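Lovastatin nonaketide synthase mokA (Monascus pilosus, PDB 6AD3) carries out the iterative nine-step assembly of the polyketide precursor of monacolin K (lovastatin), this chain being the condensation domain of the multidomain synthase. Local coordinates at residues A[120-123]-A[124-128]; A[168-171]-A[172-176]; A[219-222]-A[223-227]; A[443-446]-A[447-450]. The protein carries 1 engineered substitution. All coordinates share one frame; numbering follows the deposited sequence.

Interaction 1: A[120-123]-A[124-128]; sequences RAVL and RRHEI
Arg124 reaches back over the preceding turn of its helix and lays its guanidinium against Arg120 and Ala121. With CG anti to the backbone N (chi1 172°) and a bend at chi3, the long side chain doubles back, and Arg120 O lies 3.8 Å above the guanidinium plane, toward its rim. Arg124 NH2 approaches Ala121 CA at 3.5 Å. The methyl of Ala121 is small enough to lie beside that NH2 while also meeting Leu226 of a neighbouring helix. Arg124 N donates to Arg120 O at 3.0 Å, a routine bond of helix 112-125, which ends here: His126 is the first residue to leave helical geometry. Its ring turns back to the last turn, where ND1 donates to Val122 O over 3.2 Å, nearly straight at 161° and close to the imidazole plane. The backbone N of His126 adds a weak bond to that same oxygen, so Val122 O still has donors where the helix ends. Val122 suits its buried place: its branched side chain packs on Glu222 and Leu226. Leu123 packs on Leu188 and Leu190 of strand 188-195, while Arg125 sends its charged end to Glu222 and to the carbonyl of Asp233.

Interaction 2: A[168-171]-A[172-176]; sequences AEEG and YWQLV. Engineered in segment 172-176: Trp173 (natural residue Arg).
The indole of Trp173, an engineered residue, has Tyr172 CD2 over the centre of one face, 3.6 Å above the plane, and a water at its edge in plane. The Tyr172 ring, in turn, receives Trp173 CD1 at its own edge, and Glu169 O also lies near that ring's plane. A chi1 of -68° puts Trp173 CG beside its own backbone N and turns the indole back toward Glu169: Trp173 CD1 comes obliquely to 3.0 Å from Glu169 O, which also accepts the backbone N of Trp173. A water joins the Glu169 carboxylate to the indole, donating to Glu169 OE1 at 2.6 Å and accepting from Trp173 NE1 at 2.8 Å. Glu169 also forms a salt bridge to Arg165, so both its oxygens are engaged. On the exposed flank the side chains of Glu170 and Gln174 cross. Gln174 CG lies 3.4 Å from the backbone oxygen Glu170 O. Gly171 is buried; its O accepts from Leu175 N at 3.0 Å, and Leu175 CG rests by the same oxygen. Tyr172 suits its inward place because its ring packs on Leu201, Val203 and Ile458, while its hydroxyl bonds to Thr460 and to the carbonyl of Thr101. One side of the helix therefore lies on the mixed sheet, with Ala168 and Leu175 against Phe193, as expected of a beta-alpha-beta crossover: helix 165-176 links the parallel neighbours 157-161 and 188-195.

Interaction 3: A[219-222]-A[223-227]; sequences IFVE and ASQLY
Helix 213-227 follows strand 199-206 in the condensation-domain fold, and within it Val221 and Gln225, one turn apart, lie side by side. Gln225 grips Val221 O twice, its backbone N at 3.1 Å and its side-chain NE2 at 3.3 Å. The two donors come from opposite faces of the carbonyl plane, and NE2 stands well above that plane, 63° out, whereas the oxygen falls in the plane of the Gln225 amide. An extended chain with CG beside the backbone N (chi1 -75°) carries the amide back over the turn, where NE2 also brushes Val221 CG1 at 3.5 Å. Glutamine suits this partly exposed flank, since it can add an N-H to a carbonyl that already serves the helix. On the side turned to helix 112-125, where the two helices of the condensation domain pack together, Ala223 and Leu226 are small or apolar: Ala223 lies against Leu119, its CB 3.2 Å from Ile219 O, and Leu226 rests on Ala118 with its CG 3.4 Å from Glu222 O. Toward the sheet Phe220 meets Phe202 edge-to-face. Ser224, CB 3.3 Å from Phe220 O, directs OG to the carbonyl of Ser448 in a neighbouring loop.

Interaction 4: A[443-446]-A[447-450]; sequences QAES and GSIG
Glu445 O is held by two donors of one residue: the hydroxyl Ser448 OG at 2.7 Å and the backbone Ser448 N at 3.0 Å. Both come from the same face of the carbonyl plane, but the hydroxyl is tilted only 21° from it while the amide stands 63° above. The chi1 of -55° sets Ser448 OG beside its own backbone N, which is why one oxygen can take both. Serine suits the place because its hydroxyl sits one carbon from the backbone, near its own N-H, so that both can reach Glu445 O. Glu445, exposed, keeps its extended chain alongside, with CG 3.6 Å from Ser448 OG, and touches Lys453 of the following strand. One residue earlier in the turn, Gly447 N donates to Ala444 O at 3.2 Å, again from above the carbonyl plane. Before that, Ser446 N binds Gln443 O at 3.0 Å, and Ser446 OG adds a weak bond to the same acceptor. Ala444 lies on Met454, and its N donates to Asp475. The loop joins strands 435-440 and 453-460, and in its 3-10 turn the N-H groups of Ser446, Gly447 and Ser448 each bond to the carbonyl three residues back. The chemistry implies a surface turn closed by local polar bonds, in which the serine hydroxyl reinforces the last one as the chain straightens out.

How the interactions relate
From the N terminus, the four contacts follow in series; none crosses or encloses another, and each closes only a turn or two. Interaction 1 finishes helix 112-125, and interaction 2 lies on helix 165-176, about 24 Å away between centres, without touching any of the others. Interaction 3, on helix 213-227, is the hub: it touches interaction 1 directly, where the C-terminal turn of helix 112-125 packs on it. Much later in the chain, interaction 4 returns from the loop between strands 435-440 and 453-460 to touch the same helix, where Phe220 packs against Gly447 and Tyr227 on Gly450. Helix 213-227 thus ties the earlier helix to the late loop.

Interaction 1: A[120-123]-A[124-128]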
ATOM      1  N   ARG A 120      -5.182 -11.129 -21.749  1.00 18.86           N
ATOM      2  CA  ARG A 120      -5.026 -10.209 -22.876  1.00 20.81           C
ATOM      3  C   ARG A 120      -6.207  -9.228 -23.016  1.00 19.37           C
ATOM      4  O   ARG A 120      -6.024  -8.064 -23.366  1.00 16.91           O
ATOM      5  CB  ARG A 120      -4.758 -10.982 -24.198  1.00 19.86           C
ATOM      6  CG  ARG A 120      -3.340 -11.519 -24.275  1.00 22.03           C
ATOM      7  CD  ARG A 120      -2.996 -12.046 -25.677  1.00 25.41           C
ATOM      8  NE  ARG A 120      -4.037 -12.899 -26.244  1.00 32.68           N
ATOM      9  CZ  ARG A 120      -4.096 -14.221 -26.098  1.00 33.72           C
ATOM     10  NH1 ARG A 120      -3.112 -14.877 -25.501  1.00 34.57           N
ATOM     11  NH2 ARG A 120      -5.094 -14.897 -26.643  1.00 36.92           N
ATOM     12  N   ALA A 121      -7.406  -9.695 -22.684  1.00 18.31           N
ATOM     13  CA  ALA A 121      -8.606  -8.878 -22.769  1.00 18.59           C
ATOM     14  C   ALA A 121      -8.641  -7.839 -21.670  1.00 16.24           C
ATOM     15  O   ALA A 121      -9.032  -6.698 -21.928  1.00 17.90           O
ATOM     16  CB  ALA A 121      -9.860  -9.746 -22.730  1.00 20.94           C
ATOM     17  N   VAL A 122      -8.079  -8.176 -20.504  1.00 17.21           N
ATOM     18  CA  VAL A 122      -7.934  -7.208 -19.410  1.00 16.40           C
ATOM     19  C   VAL A 122      -6.966  -6.116 -19.824  1.00 17.85           C
ATOM     20  O   VAL A 122      -7.275  -4.915 -19.669  1.00 17.11           O
ATOM     21  CB  VAL A 122      -7.443  -7.865 -18.096  1.00 20.18           C
ATOM     22  CG1 VAL A 122      -7.153  -6.823 -17.049  1.00 17.42           C
ATOM     23  CG2 VAL A 122      -8.455  -8.870 -17.570  1.00 18.38           C
ATOM     24  N   LEU A 123      -5.855  -6.509 -20.461  1.00 16.36           N
ATOM     25  CA  LEU A 123      -4.893  -5.535 -20.969  1.00 18.58           C
ATOM     26  C   LEU A 123      -5.514  -4.570 -21.996  1.00 18.67           C
ATOM     27  O   LEU A 123      -5.225  -3.384 -21.997  1.00 18.40           O
ATOM     28  CB  LEU A 123      -3.682  -6.246 -21.551  1.00 19.48           C
ATOM     29  CG  LEU A 123      -2.745  -6.980 -20.603  1.00 16.01           C
ATOM     30  CD1 LEU A 123      -1.587  -7.584 -21.389  1.00 19.23           C
ATOM     31  CD2 LEU A 123      -2.187  -6.099 -19.491  1.00 17.08           C
ATOM     32  N   ARG A 124      -6.302  -5.109 -22.921  1.00 18.08           N
ATOM     33  CA  ARG A 124      -6.986  -4.314 -23.922  1.00 19.61           C
ATOM     34  C   ARG A 124      -8.060  -3.387 -23.352  1.00 20.88           C
ATOM     35  O   ARG A 124      -8.216  -2.243 -23.830  1.00 18.19           O
ATOM     36  CB  ARG A 124      -7.634  -5.238 -24.943  1.00 25.08           C
ATOM     37  CG  ARG A 124      -8.533  -4.559 -25.925  1.00 33.36           C
ATOM     38  CD  ARG A 124      -8.767  -5.484 -27.126  1.00 50.65           C
ATOM     39  NE  ARG A 124      -9.055  -6.863 -26.703  1.00 56.49           N
ATOM     40  CZ  ARG A 124      -8.188  -7.888 -26.744  1.00 51.88           C
ATOM     41  NH1 ARG A 124      -6.949  -7.739 -27.223  1.00 47.53           N
ATOM     42  NH2 ARG A 124      -8.573  -9.073 -26.301  1.00 31.91           N
ATOM     43  N   ARG A 125      -8.802  -3.858 -22.346  1.00 17.13           N
ATOM     44  CA  ARG A 125      -9.917  -3.083 -21.780  1.00 18.00           C
ATOM     45  C   ARG A 125      -9.502  -1.770 -21.185  1.00 15.99           C
ATOM     46  O   ARG A 125     -10.293  -0.796 -21.191  1.00 17.73           O
ATOM     47  CB  ARG A 125     -10.662  -3.910 -20.690  1.00 22.85           C
ATOM     48  CG  ARG A 125     -11.814  -4.725 -21.262  1.00 28.32           C
ATOM     49  CD  ARG A 125     -12.284  -5.783 -20.277  1.00 26.41           C
ATOM     50  NE  ARG A 125     -12.758  -5.177 -19.039  1.00 25.87           N
ATOM     51  CZ  ARG A 125     -13.925  -4.554 -18.911  1.00 25.00           C
ATOM     52  NH1 ARG A 125     -14.811  -4.540 -19.930  1.00 21.07           N
ATOM     53  NH2 ARG A 125     -14.270  -4.104 -17.744  1.00 37.32           N
ATOM     54  N   HIS A 126      -8.360  -1.770 -20.495  1.00 14.41           N
ATOM     55  CA  HIS A 126      -7.982  -0.659 -19.629  1.00 14.57           C
ATOM     56  C   HIS A 126      -6.831   0.141 -20.222  1.00 15.38           C
ATOM     57  O   HIS A 126      -5.710  -0.354 -20.364  1.00 15.65           O
ATOM     58  CB  HIS A 126      -7.601  -1.191 -18.251  1.00 14.43           C
ATOM     59  CG  HIS A 126      -8.734  -1.839 -17.540  1.00 14.16           C
ATOM     60  ND1 HIS A 126      -8.993  -3.195 -17.619  1.00 18.54           N
ATOM     61  CD2 HIS A 126      -9.823  -1.288 -16.970  1.00 12.27           C
ATOM     62  CE1 HIS A 126     -10.122  -3.456 -16.977  1.00 13.07           C
ATOM     63  NE2 HIS A 126     -10.616  -2.315 -16.540  1.00 17.90           N
ATOM     64  N   GLU A 127      -7.102   1.404 -20.465  1.00 14.44           N
ATOM     65  CA  GLU A 127      -6.120   2.305 -21.015  1.00 14.19           C
ATOM     66  C   GLU A 127      -4.826   2.314 -20.214  1.00 14.81           C
ATOM     67  O   GLU A 127      -3.753   2.374 -20.786  1.00 13.99           O
ATOM     68  CB  GLU A 127      -6.696   3.711 -21.088  1.00 15.63           C
ATOM     69  CG  GLU A 127      -7.614   3.933 -22.260  1.00 17.38           C
ATOM     70  CD  GLU A 127      -8.251   5.307 -22.270  1.00 19.52           C
ATOM     71  OE1 GLU A 127      -7.806   6.196 -21.553  1.00 17.51           O
ATOM     72  OE2 GLU A 127      -9.065   5.536 -23.159  1.00 22.00           O
ATOM     73  N   ILE A 128      -4.930   2.267 -18.890  1.00 13.27           N
ATOM     74  CA  ILE A 128      -3.760   2.402 -18.017  1.00 12.65           C
ATOM     75  C   ILE A 128      -2.804   1.206 -18.203  1.00 14.28           C
ATOM     76  O   ILE A 128      -1.632   1.317 -17.934  1.00 14.41           O
ATOM     77  CB  ILE A 128      -4.187   2.582 -16.530  1.00 13.56           C
ATOM     78  CG1 ILE A 128      -2.995   2.947 -15.641  1.00 13.84           C
ATOM     79  CG2 ILE A 128      -4.845   1.333 -15.981  1.00 14.67           C
ATOM     80  CD1 ILE A 128      -2.286   4.224 -16.043  1.00 15.72           C
TER

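Interaction 2: A[168-171]-A[172-176]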
ATOM      1  N   ALA A 168       9.268 -21.889  -9.498  1.00 17.90           N
ATOM      2  CA  ALA A 168       8.277 -20.817  -9.468  1.00 18.21           C
ATOM      3  C   ALA A 168       8.737 -19.651  -8.573  1.00 18.31           C
ATOM      4  O   ALA A 168       8.680 -18.491  -8.995  1.00 18.80           O
ATOM      5  CB  ALA A 168       6.939 -21.335  -9.013  1.00 17.09           C
ATOM      6  N   GLU A 169       9.234 -19.964  -7.377  1.00 18.90           N
ATOM      7  CA  GLU A 169       9.690 -18.946  -6.453  1.00 19.69           C
ATOM      8  C   GLU A 169      10.883 -18.195  -7.029  1.00 21.44           C
ATOM      9  O   GLU A 169      10.985 -16.964  -6.930  1.00 19.11           O
ATOM     10  CB  GLU A 169      10.024 -19.546  -5.079  1.00 22.75           C
ATOM     11  CG  GLU A 169       8.799 -19.929  -4.285  1.00 25.67           C
ATOM     12  CD  GLU A 169       9.133 -20.470  -2.886  1.00 34.63           C
ATOM     13  OE1 GLU A 169      10.066 -19.953  -2.267  1.00 46.70           O
ATOM     14  OE2 GLU A 169       8.359 -21.276  -2.343  1.00 33.07           O
ATOM     15  N   GLU A 170      11.738 -18.901  -7.737  1.00 20.67           N
ATOM     16  CA  GLU A 170      12.869 -18.257  -8.375  1.00 22.50           C
ATOM     17  C   GLU A 170      12.385 -17.245  -9.427  1.00 20.59           C
ATOM     18  O   GLU A 170      12.894 -16.123  -9.509  1.00 20.23           O
ATOM     19  CB  GLU A 170      13.796 -19.321  -8.993  1.00 26.55           C
ATOM     20  CG  GLU A 170      14.959 -18.742  -9.745  1.00 34.07           C
ATOM     21  CD  GLU A 170      15.850 -19.817 -10.364  1.00 49.16           C
ATOM     22  OE1 GLU A 170      16.097 -19.745 -11.590  1.00 53.28           O
ATOM     23  OE2 GLU A 170      16.278 -20.731  -9.632  1.00 48.03           O
ATOM     24  N   GLY A 171      11.403 -17.648 -10.221  1.00 18.59           N
ATOM     25  CA  GLY A 171      10.821 -16.759 -11.211  1.00 19.22           C
ATOM     26  C   GLY A 171      10.222 -15.517 -10.540  1.00 18.60           C
ATOM     27  O   GLY A 171      10.321 -14.420 -11.055  1.00 18.00           O
ATOM     28  N   TYR A 172       9.490 -15.743  -9.461  1.00 16.03           N
ATOM     29  CA  TYR A 172       8.895 -14.646  -8.677  1.00 17.27           C
ATOM     30  C   TYR A 172       9.940 -13.617  -8.259  1.00 17.58           C
ATOM     31  O   TYR A 172       9.778 -12.438  -8.497  1.00 16.77           O
ATOM     32  CB  TYR A 172       8.153 -15.212  -7.464  1.00 15.65           C
ATOM     33  CG  TYR A 172       7.668 -14.132  -6.510  1.00 15.12           C
ATOM     34  CD1 TYR A 172       6.420 -13.510  -6.690  1.00 15.48           C
ATOM     35  CD2 TYR A 172       8.487 -13.665  -5.492  1.00 16.27           C
ATOM     36  CE1 TYR A 172       5.978 -12.514  -5.826  1.00 14.56           C
ATOM     37  CE2 TYR A 172       8.050 -12.633  -4.642  1.00 15.78           C
ATOM     38  CZ  TYR A 172       6.813 -12.049  -4.843  1.00 16.49           C
ATOM     39  OH  TYR A 172       6.359 -11.053  -3.973  1.00 15.80           O
ATOM     40  N   TRP A 173      11.023 -14.068  -7.646  1.00 15.76           N
ATOM     41  CA  TRP A 173      12.059 -13.146  -7.195  1.00 18.26           C
ATOM     42  C   TRP A 173      12.819 -12.473  -8.349  1.00 19.52           C
ATOM     43  O   TRP A 173      13.280 -11.330  -8.213  1.00 20.67           O
ATOM     44  CB  TRP A 173      13.008 -13.837  -6.201  1.00 18.61           C
ATOM     45  CG  TRP A 173      12.345 -14.175  -4.900  1.00 20.22           C
ATOM     46  CD1 TRP A 173      11.903 -15.401  -4.495  1.00 22.33           C
ATOM     47  CD2 TRP A 173      11.853 -13.240  -3.930  1.00 18.41           C
ATOM     48  NE1 TRP A 173      11.320 -15.301  -3.246  1.00 23.73           N
ATOM     49  CE2 TRP A 173      11.203 -13.976  -2.926  1.00 21.04           C
ATOM     50  CE3 TRP A 173      11.949 -11.849  -3.792  1.00 21.87           C
ATOM     51  CZ2 TRP A 173      10.590 -13.361  -1.829  1.00 22.01           C
ATOM     52  CZ3 TRP A 173      11.361 -11.237  -2.709  1.00 21.49           C
ATOM     53  CH2 TRP A 173      10.666 -11.983  -1.754  1.00 20.88           C
ATOM     54  N   GLN A 174      12.838 -13.099  -9.532  1.00 19.26           N
ATOM     55  CA  GLN A 174      13.316 -12.402 -10.733  1.00 20.35           C
ATOM     56  C   GLN A 174      12.373 -11.248 -11.152  1.00 18.39           C
ATOM     57  O   GLN A 174      12.826 -10.136 -11.474  1.00 18.06           O
ATOM     58  CB  GLN A 174      13.484 -13.388 -11.918  1.00 24.04           C
ATOM     59  CG  GLN A 174      14.668 -14.332 -11.775  1.00 32.15           C
ATOM     60  CD  GLN A 174      14.551 -15.598 -12.658  1.00 42.73           C
ATOM     61  OE1 GLN A 174      15.236 -16.598 -12.412  1.00 55.89           O
ATOM     62  NE2 GLN A 174      13.671 -15.561 -13.660  1.00 45.34           N
ATOM     63  N   LEU A 175      11.064 -11.467 -10.999  1.00 16.85           N
ATOM     64  CA  LEU A 175      10.071 -10.434 -11.331  1.00 16.63           C
ATOM     65  C   LEU A 175      10.137  -9.258 -10.346  1.00 16.16           C
ATOM     66  O   LEU A 175      10.002  -8.111 -10.744  1.00 16.15           O
ATOM     67  CB  LEU A 175       8.663 -11.022 -11.377  1.00 16.33           C
ATOM     68  CG  LEU A 175       8.348 -11.987 -12.520  1.00 18.71           C
ATOM     69  CD1 LEU A 175       6.982 -12.630 -12.313  1.00 19.68           C
ATOM     70  CD2 LEU A 175       8.390 -11.305 -13.882  1.00 22.61           C
ATOM     71  N   VAL A 176      10.574  -9.534  -9.127  1.00 16.75           N
ATOM     72  CA  VAL A 176      10.793  -8.499  -8.143  1.00 16.52           C
ATOM     73  C   VAL A 176      11.882  -7.535  -8.591  1.00 17.15           C
ATOM     74  O   VAL A 176      11.813  -6.331  -8.306  1.00 17.97           O
ATOM     75  CB  VAL A 176      11.077  -9.108  -6.729  1.00 15.63           C
ATOM     76  CG1 VAL A 176      11.600  -8.067  -5.758  1.00 19.80           C
ATOM     77  CG2 VAL A 176       9.813  -9.735  -6.194  1.00 17.41           C
TER
HETATM   78  O   HOH W   1      10.415 -17.464  -1.714  1.00 33.00           O

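Interaction 3: A[219-222]-A[223-227]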
ATOM      1  N   ILE A 219      -7.904  -7.075 -11.236  1.00 13.04           N
ATOM      2  CA  ILE A 219      -7.353  -7.907 -12.330  1.00 13.17           C
ATOM      3  C   ILE A 219      -7.781  -9.373 -12.154  1.00 16.14           C
ATOM      4  O   ILE A 219      -8.202 -10.035 -13.127  1.00 15.13           O
ATOM      5  CB  ILE A 219      -5.806  -7.806 -12.368  1.00 12.91           C
ATOM      6  CG1 ILE A 219      -5.408  -6.416 -12.893  1.00 12.82           C
ATOM      7  CG2 ILE A 219      -5.213  -8.917 -13.212  1.00 14.81           C
ATOM      8  CD1 ILE A 219      -3.971  -6.021 -12.633  1.00 14.83           C
ATOM      9  N   PHE A 220      -7.608  -9.904 -10.937  1.00 15.87           N
ATOM     10  CA  PHE A 220      -7.965 -11.287 -10.658  1.00 15.77           C
ATOM     11  C   PHE A 220      -9.449 -11.481 -10.954  1.00 15.10           C
ATOM     12  O   PHE A 220      -9.842 -12.431 -11.609  1.00 16.42           O
ATOM     13  CB  PHE A 220      -7.685 -11.645  -9.196  1.00 17.55           C
ATOM     14  CG  PHE A 220      -6.281 -12.165  -8.912  1.00 28.63           C
ATOM     15  CD1 PHE A 220      -5.189 -11.275  -8.743  1.00 29.49           C
ATOM     16  CD2 PHE A 220      -6.082 -13.515  -8.546  1.00 30.48           C
ATOM     17  CE1 PHE A 220      -3.914 -11.736  -8.286  1.00 35.42           C
ATOM     18  CE2 PHE A 220      -4.815 -13.952  -8.046  1.00 31.94           C
ATOM     19  CZ  PHE A 220      -3.789 -13.038  -7.753  1.00 25.51           C
ATOM     20  N   VAL A 221     -10.281 -10.593 -10.438  1.00 14.40           N
ATOM     21  CA  VAL A 221     -11.719 -10.714 -10.609  1.00 16.68           C
ATOM     22  C   VAL A 221     -12.167 -10.634 -12.080  1.00 17.00           C
ATOM     23  O   VAL A 221     -13.009 -11.407 -12.520  1.00 17.13           O
ATOM     24  CB  VAL A 221     -12.442  -9.668  -9.703  1.00 15.91           C
ATOM     25  CG1 VAL A 221     -13.874  -9.486 -10.120  1.00 21.76           C
ATOM     26  CG2 VAL A 221     -12.328 -10.097  -8.272  1.00 17.57           C
ATOM     27  N   GLU A 222     -11.587  -9.712 -12.852  1.00 13.90           N
ATOM     28  CA  GLU A 222     -11.900  -9.627 -14.272  1.00 14.75           C
ATOM     29  C   GLU A 222     -11.427 -10.851 -15.021  1.00 14.78           C
ATOM     30  O   GLU A 222     -12.173 -11.412 -15.829  1.00 15.95           O
ATOM     31  CB  GLU A 222     -11.345  -8.351 -14.896  1.00 14.31           C
ATOM     32  CG  GLU A 222     -12.111  -7.084 -14.476  1.00 14.73           C
ATOM     33  CD  GLU A 222     -11.886  -5.880 -15.410  1.00 16.89           C
ATOM     34  OE1 GLU A 222     -12.543  -4.862 -15.173  1.00 19.38           O
ATOM     35  OE2 GLU A 222     -11.197  -5.993 -16.436  1.00 17.48           O
ATOM     36  N   ALA A 223     -10.222 -11.306 -14.713  1.00 15.26           N
ATOM     37  CA  ALA A 223      -9.643 -12.457 -15.393  1.00 16.81           C
ATOM     38  C   ALA A 223     -10.419 -13.751 -15.094  1.00 17.27           C
ATOM     39  O   ALA A 223     -10.722 -14.513 -16.011  1.00 17.10           O
ATOM     40  CB  ALA A 223      -8.189 -12.624 -14.989  1.00 17.16           C
ATOM     41  N   SER A 224     -10.861 -13.893 -13.854  1.00 15.55           N
ATOM     42  CA  SER A 224     -11.678 -15.025 -13.439  1.00 17.19           C
ATOM     43  C   SER A 224     -12.994 -15.043 -14.206  1.00 18.84           C
ATOM     44  O   SER A 224     -13.427 -16.109 -14.707  1.00 18.29           O
ATOM     45  CB  SER A 224     -11.974 -14.940 -11.939  1.00 19.25           C
ATOM     46  OG  SER A 224     -12.823 -16.017 -11.512  1.00 18.87           O
ATOM     47  N   GLN A 225     -13.682 -13.907 -14.199  1.00 16.61           N
ATOM     48  CA  GLN A 225     -14.979 -13.831 -14.871  1.00 15.69           C
ATOM     49  C   GLN A 225     -14.818 -14.117 -16.353  1.00 17.95           C
ATOM     50  O   GLN A 225     -15.590 -14.877 -16.931  1.00 19.68           O
ATOM     51  CB  GLN A 225     -15.609 -12.468 -14.670  1.00 16.56           C
ATOM     52  CG  GLN A 225     -16.179 -12.268 -13.299  1.00 18.09           C
ATOM     53  CD  GLN A 225     -16.781 -10.930 -13.157  1.00 20.83           C
ATOM     54  OE1 GLN A 225     -17.998 -10.760 -13.331  1.00 22.58           O
ATOM     55  NE2 GLN A 225     -15.938  -9.944 -12.930  1.00 21.55           N
ATOM     56  N   LEU A 226     -13.800 -13.517 -16.982  1.00 16.60           N
ATOM     57  CA  LEU A 226     -13.600 -13.710 -18.426  1.00 18.60           C
ATOM     58  C   LEU A 226     -13.271 -15.154 -18.744  1.00 19.59           C
ATOM     59  O   LEU A 226     -13.878 -15.763 -19.623  1.00 21.62           O
ATOM     60  CB  LEU A 226     -12.495 -12.825 -18.952  1.00 19.18           C
ATOM     61  CG  LEU A 226     -12.867 -11.356 -19.121  1.00 20.49           C
ATOM     62  CD1 LEU A 226     -11.639 -10.497 -19.209  1.00 21.37           C
ATOM     63  CD2 LEU A 226     -13.780 -11.114 -20.315  1.00 26.28           C
ATOM     64  N   TYR A 227     -12.405 -15.743 -17.935  1.00 20.82           N
ATOM     65  CA  TYR A 227     -12.087 -17.155 -18.072  1.00 23.62           C
ATOM     66  C   TYR A 227     -13.357 -18.004 -17.984  1.00 25.20           C
ATOM     67  O   TYR A 227     -13.514 -18.982 -18.718  1.00 22.99           O
ATOM     68  CB  TYR A 227     -11.098 -17.567 -16.993  1.00 23.43           C
ATOM     69  CG  TYR A 227     -10.646 -19.016 -17.055  1.00 21.10           C
ATOM     70  CD1 TYR A 227     -11.405 -20.029 -16.501  1.00 22.24           C
ATOM     71  CD2 TYR A 227      -9.428 -19.342 -17.598  1.00 21.00           C
ATOM     72  CE1 TYR A 227     -10.966 -21.358 -16.531  1.00 23.86           C
ATOM     73  CE2 TYR A 227      -8.980 -20.643 -17.643  1.00 22.38           C
ATOM     74  CZ  TYR A 227      -9.727 -21.649 -17.076  1.00 25.53           C
ATOM     75  OH  TYR A 227      -9.263 -22.962 -17.128  1.00 22.65           O
TER

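Interaction 4: A[443-446]-A[447-450]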
ATOM      1  N   GLN A 443     -11.947 -10.403   0.148  1.00 23.99           N
ATOM      2  CA  GLN A 443     -11.822 -11.844   0.053  1.00 29.69           C
ATOM      3  C   GLN A 443     -10.984 -12.208  -1.143  1.00 31.69           C
ATOM      4  O   GLN A 443     -11.430 -12.060  -2.290  1.00 25.25           O
ATOM      5  CB  GLN A 443     -13.204 -12.514  -0.041  1.00 33.68           C
ATOM      6  CG  GLN A 443     -13.846 -12.831   1.300  1.00 36.89           C
ATOM      7  CD  GLN A 443     -15.306 -13.208   1.139  1.00 36.92           C
ATOM      8  OE1 GLN A 443     -15.633 -14.382   0.908  1.00 33.21           O
ATOM      9  NE2 GLN A 443     -16.173 -12.200   1.082  1.00 27.34           N
ATOM     10  N   ALA A 444      -9.769 -12.709  -0.862  1.00 30.71           N
ATOM     11  CA  ALA A 444      -8.841 -13.220  -1.886  1.00 32.24           C
ATOM     12  C   ALA A 444      -9.534 -14.165  -2.883  1.00 29.48           C
ATOM     13  O   ALA A 444      -9.302 -14.094  -4.068  1.00 26.86           O
ATOM     14  CB  ALA A 444      -7.659 -13.943  -1.222  1.00 30.44           C
ATOM     15  N   GLU A 445     -10.461 -14.975  -2.390  1.00 32.10           N
ATOM     16  CA  GLU A 445     -11.033 -16.069  -3.163  1.00 33.27           C
ATOM     17  C   GLU A 445     -12.051 -15.544  -4.214  1.00 29.56           C
ATOM     18  O   GLU A 445     -12.424 -16.261  -5.181  1.00 28.51           O
ATOM     19  CB  GLU A 445     -11.693 -17.075  -2.177  1.00 36.90           C
ATOM     20  CG  GLU A 445     -12.686 -18.061  -2.813  1.00 47.12           C
ATOM     21  CD  GLU A 445     -13.335 -19.007  -1.805  1.00 49.10           C
ATOM     22  OE1 GLU A 445     -13.619 -20.169  -2.176  1.00 49.14           O
ATOM     23  OE2 GLU A 445     -13.569 -18.595  -0.646  1.00 36.40           O
ATOM     24  N   SER A 446     -12.477 -14.283  -4.067  1.00 23.82           N
ATOM     25  CA  SER A 446     -13.381 -13.684  -5.064  1.00 28.98           C
ATOM     26  C   SER A 446     -12.738 -13.670  -6.460  1.00 29.20           C
ATOM     27  O   SER A 446     -13.433 -13.717  -7.459  1.00 22.53           O
ATOM     28  CB  SER A 446     -13.750 -12.278  -4.647  1.00 33.69           C
ATOM     29  OG  SER A 446     -14.459 -12.353  -3.441  1.00 30.13           O
ATOM     30  N   GLY A 447     -11.396 -13.656  -6.494  1.00 32.34           N
ATOM     31  CA  GLY A 447     -10.630 -13.747  -7.777  1.00 36.42           C
ATOM     32  C   GLY A 447     -10.066 -15.130  -8.106  1.00 30.85           C
ATOM     33  O   GLY A 447      -9.159 -15.244  -8.887  1.00 23.38           O
ATOM     34  N   SER A 448     -10.706 -16.193  -7.630  1.00 30.11           N
ATOM     35  CA  SER A 448     -10.246 -17.572  -7.984  1.00 31.03           C
ATOM     36  C   SER A 448     -10.558 -17.900  -9.410  1.00 23.66           C
ATOM     37  O   SER A 448     -11.503 -17.397  -9.937  1.00 23.71           O
ATOM     38  CB  SER A 448     -10.874 -18.588  -7.102  1.00 26.68           C
ATOM     39  OG  SER A 448     -10.619 -18.236  -5.793  1.00 28.37           O
ATOM     40  N   ILE A 449      -9.687 -18.688 -10.054  1.00 29.25           N
ATOM     41  CA  ILE A 449      -9.651 -18.775 -11.522  1.00 24.61           C
ATOM     42  C   ILE A 449      -9.792 -20.215 -11.929  1.00 28.47           C
ATOM     43  O   ILE A 449      -9.010 -21.069 -11.491  1.00 28.14           O
ATOM     44  CB  ILE A 449      -8.324 -18.258 -12.115  1.00 27.62           C
ATOM     45  CG1 ILE A 449      -8.151 -16.774 -11.874  1.00 27.91           C
ATOM     46  CG2 ILE A 449      -8.239 -18.563 -13.601  1.00 31.14           C
ATOM     47  CD1 ILE A 449      -6.760 -16.265 -12.176  1.00 28.54           C
ATOM     48  N   GLY A 450     -10.810 -20.500 -12.731  1.00 27.82           N
ATOM     49  CA  GLY A 450     -11.042 -21.844 -13.220  1.00 29.29           C
ATOM     50  C   GLY A 450     -11.330 -22.790 -12.078  1.00 31.20           C
ATOM     51  O   GLY A 450     -12.136 -22.482 -11.194  1.00 29.83           O
TER